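Local coordinates for conserved hypothetical protein (Streptococcus pneumoniae, PDB 4QDY) that is of unknown function but consists largely of two mainly beta YbbR domains and occurs as a two-chain assembly, at residues Ile73-Ser78 / Gln93-Lys98; Val16-Arg21 / Phe59-Asp64. All coordinates share one frame; numbering follows the deposited sequence.

Interaction 1 (Ile73-Ser78 / Gln93-Lys98)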
# COMPACT_ATOMS: atom_id res chain seq x y z
N ILE A 73 -14.20 2.58 3.53
CA ILE A 73 -14.85 3.55 2.63
C ILE A 73 -14.07 3.64 1.29
O ILE A 73 -12.87 3.36 1.26
CB ILE A 73 -14.95 4.96 3.33
CG1 ILE A 73 -15.87 5.94 2.55
CG2 ILE A 73 -13.56 5.56 3.65
CD1 ILE A 73 -16.11 7.34 3.19
N GLU A 74 -14.76 4.03 0.19
CA GLU A 74 -14.10 4.25 -1.09
C GLU A 74 -14.11 5.76 -1.37
O GLU A 74 -15.15 6.41 -1.22
CB GLU A 74 -14.69 3.43 -2.26
CG GLU A 74 -16.14 3.70 -2.63
CD GLU A 74 -16.58 3.07 -3.94
OE1 GLU A 74 -15.74 2.47 -4.65
OE2 GLU A 74 -17.77 3.23 -4.29
N VAL A 75 -12.94 6.32 -1.71
CA VAL A 75 -12.78 7.76 -1.92
C VAL A 75 -12.33 8.06 -3.37
O VAL A 75 -11.49 7.34 -3.92
CB VAL A 75 -11.80 8.40 -0.91
CG1 VAL A 75 -12.43 8.48 0.48
CG2 VAL A 75 -10.44 7.69 -0.86
N PRO A 76 -12.88 9.13 -4.00
CA PRO A 76 -12.47 9.46 -5.37
C PRO A 76 -11.11 10.14 -5.41
O PRO A 76 -10.81 10.98 -4.56
CB PRO A 76 -13.57 10.42 -5.86
CG PRO A 76 -14.59 10.48 -4.76
CD PRO A 76 -13.89 10.09 -3.51
N LEU A 77 -10.28 9.75 -6.39
CA LEU A 77 -8.94 10.33 -6.56
C LEU A 77 -9.02 11.62 -7.37
O LEU A 77 -9.84 11.73 -8.28
CB LEU A 77 -7.99 9.33 -7.25
CG LEU A 77 -7.74 7.97 -6.58
CD1 LEU A 77 -6.76 7.15 -7.39
CD2 LEU A 77 -7.19 8.13 -5.17
N SER A 78 -8.17 12.61 -7.03
CA SER A 78 -8.14 13.90 -7.73
C SER A 78 -6.80 14.13 -8.43
O SER A 78 -5.76 13.80 -7.86
CB SER A 78 -8.41 15.05 -6.77
OG SER A 78 -9.70 14.94 -6.18
N GLN A 93 -10.14 5.05 -10.70
CA GLN A 93 -10.61 6.40 -10.38
C GLN A 93 -10.86 6.57 -8.88
O GLN A 93 -10.74 7.68 -8.37
CB GLN A 93 -11.90 6.76 -11.15
CG GLN A 93 -11.80 6.82 -12.68
CD GLN A 93 -11.86 5.49 -13.40
OE1 GLN A 93 -11.21 4.50 -13.03
NE2 GLN A 93 -12.61 5.45 -14.49
N LYS A 94 -11.22 5.47 -8.19
CA LYS A 94 -11.49 5.45 -6.75
C LYS A 94 -10.68 4.35 -6.06
O LYS A 94 -10.42 3.30 -6.67
CB LYS A 94 -13.00 5.24 -6.47
CG LYS A 94 -13.91 6.34 -7.01
CD LYS A 94 -15.38 6.07 -6.70
CE LYS A 94 -16.27 7.17 -7.23
NZ LYS A 94 -17.70 6.93 -6.91
N ILE A 95 -10.28 4.57 -4.80
CA ILE A 95 -9.53 3.59 -4.01
C ILE A 95 -10.35 3.23 -2.76
O ILE A 95 -11.07 4.08 -2.24
CB ILE A 95 -8.08 4.04 -3.64
CG1 ILE A 95 -8.06 5.31 -2.73
CG2 ILE A 95 -7.22 4.22 -4.91
CD1 ILE A 95 -6.70 5.67 -2.09
N THR A 96 -10.23 1.98 -2.29
CA THR A 96 -10.93 1.49 -1.09
C THR A 96 -9.96 1.56 0.09
O THR A 96 -8.89 0.95 0.04
CB THR A 96 -11.47 0.07 -1.32
OG1 THR A 96 -12.29 0.07 -2.49
CG2 THR A 96 -12.26 -0.47 -0.12
N VAL A 97 -10.32 2.32 1.13
CA VAL A 97 -9.47 2.51 2.30
C VAL A 97 -10.18 2.03 3.57
O VAL A 97 -11.34 2.38 3.80
CB VAL A 97 -9.04 4.01 2.44
CG1 VAL A 97 -8.08 4.20 3.60
CG2 VAL A 97 -8.42 4.54 1.15
N LYS A 98 -9.46 1.24 4.40
CA LYS A 98 -9.91 0.76 5.71
C LYS A 98 -9.29 1.68 6.77
O LYS A 98 -8.11 1.53 7.11
CB LYS A 98 -9.54 -0.72 5.93
CG LYS A 98 -9.97 -1.27 7.30
CD LYS A 98 -9.42 -2.67 7.56
CE LYS A 98 -9.77 -3.16 8.94
NZ LYS A 98 -9.20 -4.51 9.21
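Ile95 turns CG1 into the slot between its backbone N and carbonyl carbon (chi1 63°), which brings that branch against both Val75 and Leu77 of the facing strand. Leu77, with CG beside its own backbone N (chi1 -59°), crosses Ile95 at about a right angle and lays both methyls against it: CD2 lies 3.8 Å from Ile95 CG1, while CD1 of Leu77 meets Ile95 CG2 at 3.9 Å. Val75 offers CG2 alone, 3.9 Å from Ile95 CG1, and the same methyl reaches more loosely toward Val97. Together these side chains form the apolar face of the hairpin, and Ile18 of strand 9-21 continues it by touching both Leu77 and Ile95. The backbone ladder alternates in the usual way. Ile73 with Val97 and Val75 with Ile95 are hydrogen-bonded pairs, each bonded in both directions; Val97 N to Ile73 O is nearly linear, at 2.8 Å. Glu74 with Thr96 and Pro76 with Lys94 are the non-hydrogen-bonded pairs between and beyond them, so the proline, lacking an N-H, falls where none is required by the ladder. Leu77 N then bonds Gln93 O at 2.9 Å, carrying the pairing past Pro76. On the other face Lys94 is extended beyond CG, its CG 3.8 Å from Pro76 CA, and its amino group stays 4.5 Å from Glu74 OE2, measured from NZ, too far for a salt bridge. The second subunit packs on this face, with its Phe187 against Lys94 and its Ser167 against Glu74. The chemistry therefore divides by face: aliphatic branches pack on one side, while the other presents charged and polar groups to the dimer partner, where Glu74, close to Asp188 of the second subunit, would gain at most a weak long-range attraction from Lys94.

Interaction 2 (Val16-Arg21 / Phe59-Asp64)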
# COMPACT_ATOMS: atom_id res chain seq x y z
N VAL A 16 2.32 5.67 -10.57
CA VAL A 16 1.96 7.01 -10.09
C VAL A 16 1.53 6.89 -8.61
O VAL A 16 0.48 6.30 -8.34
CB VAL A 16 0.89 7.72 -10.96
CG1 VAL A 16 0.66 9.15 -10.50
CG2 VAL A 16 1.28 7.70 -12.43
N PRO A 17 2.32 7.42 -7.65
CA PRO A 17 1.92 7.28 -6.23
C PRO A 17 0.79 8.25 -5.86
O PRO A 17 0.72 9.35 -6.40
CB PRO A 17 3.21 7.61 -5.47
CG PRO A 17 3.99 8.49 -6.38
CD PRO A 17 3.60 8.14 -7.79
N ILE A 18 -0.08 7.83 -4.93
CA ILE A 18 -1.23 8.60 -4.45
C ILE A 18 -0.84 9.41 -3.21
O ILE A 18 -0.28 8.84 -2.26
CB ILE A 18 -2.45 7.67 -4.15
CG1 ILE A 18 -2.68 6.62 -5.26
CG2 ILE A 18 -3.72 8.50 -3.87
CD1 ILE A 18 -3.61 5.47 -4.87
N ASP A 19 -1.15 10.72 -3.20
CA ASP A 19 -0.86 11.57 -2.06
C ASP A 19 -2.13 11.63 -1.20
O ASP A 19 -3.03 12.43 -1.45
CB ASP A 19 -0.37 12.96 -2.51
CG ASP A 19 0.30 13.79 -1.42
OD1 ASP A 19 -0.28 13.91 -0.31
OD2 ASP A 19 1.38 14.36 -1.69
N ILE A 20 -2.21 10.73 -0.22
CA ILE A 20 -3.36 10.58 0.67
C ILE A 20 -3.21 11.50 1.88
O ILE A 20 -2.25 11.37 2.64
CB ILE A 20 -3.53 9.10 1.10
CG1 ILE A 20 -3.72 8.19 -0.13
CG2 ILE A 20 -4.70 8.95 2.08
CD1 ILE A 20 -3.73 6.73 0.12
N ARG A 21 -4.18 12.40 2.08
CA ARG A 21 -4.24 13.32 3.21
C ARG A 21 -5.13 12.71 4.30
O ARG A 21 -6.29 12.39 4.04
CB ARG A 21 -4.73 14.72 2.79
CG ARG A 21 -4.83 15.71 3.95
CD ARG A 21 -5.28 17.09 3.52
NE ARG A 21 -5.51 17.97 4.67
CZ ARG A 21 -4.57 18.73 5.24
NH1 ARG A 21 -3.33 18.74 4.76
NH2 ARG A 21 -4.88 19.49 6.28
N PHE A 59 1.91 17.09 -12.50
CA PHE A 59 0.64 16.60 -11.96
C PHE A 59 0.87 15.68 -10.76
O PHE A 59 1.95 15.10 -10.60
CB PHE A 59 -0.21 15.86 -13.03
CG PHE A 59 0.10 14.40 -13.31
CD1 PHE A 59 -0.49 13.39 -12.56
CD2 PHE A 59 0.91 14.04 -14.37
CE1 PHE A 59 -0.21 12.05 -12.82
CE2 PHE A 59 1.17 12.70 -14.65
CZ PHE A 59 0.61 11.71 -13.87
N LYS A 60 -0.16 15.53 -9.92
CA LYS A 60 -0.17 14.69 -8.73
C LYS A 60 -1.55 14.10 -8.51
O LYS A 60 -2.55 14.79 -8.73
CB LYS A 60 0.29 15.49 -7.51
N VAL A 61 -1.62 12.82 -8.10
CA VAL A 61 -2.91 12.19 -7.82
C VAL A 61 -3.07 12.21 -6.28
O VAL A 61 -2.17 11.78 -5.55
CB VAL A 61 -3.10 10.78 -8.45
CG1 VAL A 61 -2.01 9.80 -8.03
CG2 VAL A 61 -4.48 10.21 -8.15
N THR A 62 -4.18 12.79 -5.81
CA THR A 62 -4.44 12.95 -4.38
C THR A 62 -5.77 12.31 -3.96
O THR A 62 -6.63 12.03 -4.79
CB THR A 62 -4.46 14.45 -3.99
OG1 THR A 62 -5.50 15.13 -4.69
CG2 THR A 62 -3.13 15.14 -4.22
N ALA A 63 -5.91 12.08 -2.64
CA ALA A 63 -7.07 11.55 -1.94
C ALA A 63 -7.17 12.20 -0.56
O ALA A 63 -6.14 12.42 0.07
CB ALA A 63 -6.97 10.03 -1.82
N ASP A 64 -8.39 12.55 -0.13
CA ASP A 64 -8.60 13.21 1.16
C ASP A 64 -9.49 12.34 2.06
O ASP A 64 -10.59 11.96 1.66
CB ASP A 64 -9.22 14.61 0.95
CG ASP A 64 -9.30 15.50 2.17
OD1 ASP A 64 -8.67 15.17 3.20
OD2 ASP A 64 -9.95 16.56 2.09
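Val61 and Val16 meet through single methyls, CG1 to CG1 at 3.7 Å, their side chains slanting past one another just before the first backbone bond of two parallel strands. The Val61 methyl sits between backbone N and carbonyl carbon (chi1 57°), a setting that also brings it close to Pro17 O. Val16 has CG1 opposite its backbone N, and this branch touches Phe59 CE1 at 3.8 Å, meeting the ring obliquely, the valine and the phenylalanine approaching from opposite directions. Farther along the same face, the small Ala63 receives two isoleucines: its CB lies 4.1 Å from Ile18 CG2 and equally far from Ile20 CG1. Different branches thus converge on one methyl, and Leu77 of strand 71-80 packs on Ala63 as well. Between the backbones, Asp19 bonds through both N and O, to Val61 O at 2.8 Å and from Ala63 N at 3.1 Å. The second bond is the more bent at its acceptor, with the donor 44° out of the carbonyl plane. Arg21 N closes the series on Ala63 O. On the opposite face Asp19 CB rests 3.9 Å from Thr62 CG2, and Arg21 lies alongside Asp64, both side chains pointing the same way. Asp64 OD1 stands near the guanidinium plane at its edge, yet Arg21 NE remains 4.5 Å from that oxygen, and the two flat groups are turned 68° apart; OD1 takes its hydrogen bond from Thr66 instead. On the side of strand 16-21 away from 59-64, Ile20 N donates a hydrogen bond to Glu35 of the second subunit. Cohesion between the strands consequently rests on backbone bonds and buried aliphatic contacts, and the charged pair at the end contributes at most a weak, long-range attraction.

Interactions 1 and 2 show how successive strand pairs share one interior. Their centres are 11 Å apart within a single YbbR domain, and strand 60-64 of interaction 2 is the sheet neighbour of strand 71-80 of interaction 1. Ser78 O lies 2.8 Å from Thr62 N, a probable hydrogen bond joining the two ladders directly. Leu77 supplies the apolar bridge: its CB is 3.7 Å from Val61 CG2, and its CD2 is 3.7 Å from Ile18 CG2. The parallel pair 16-21/59-64 closes first along the chain, and the hairpin pair 73-78/93-98 follows in series. Both contacts also touch the second subunit.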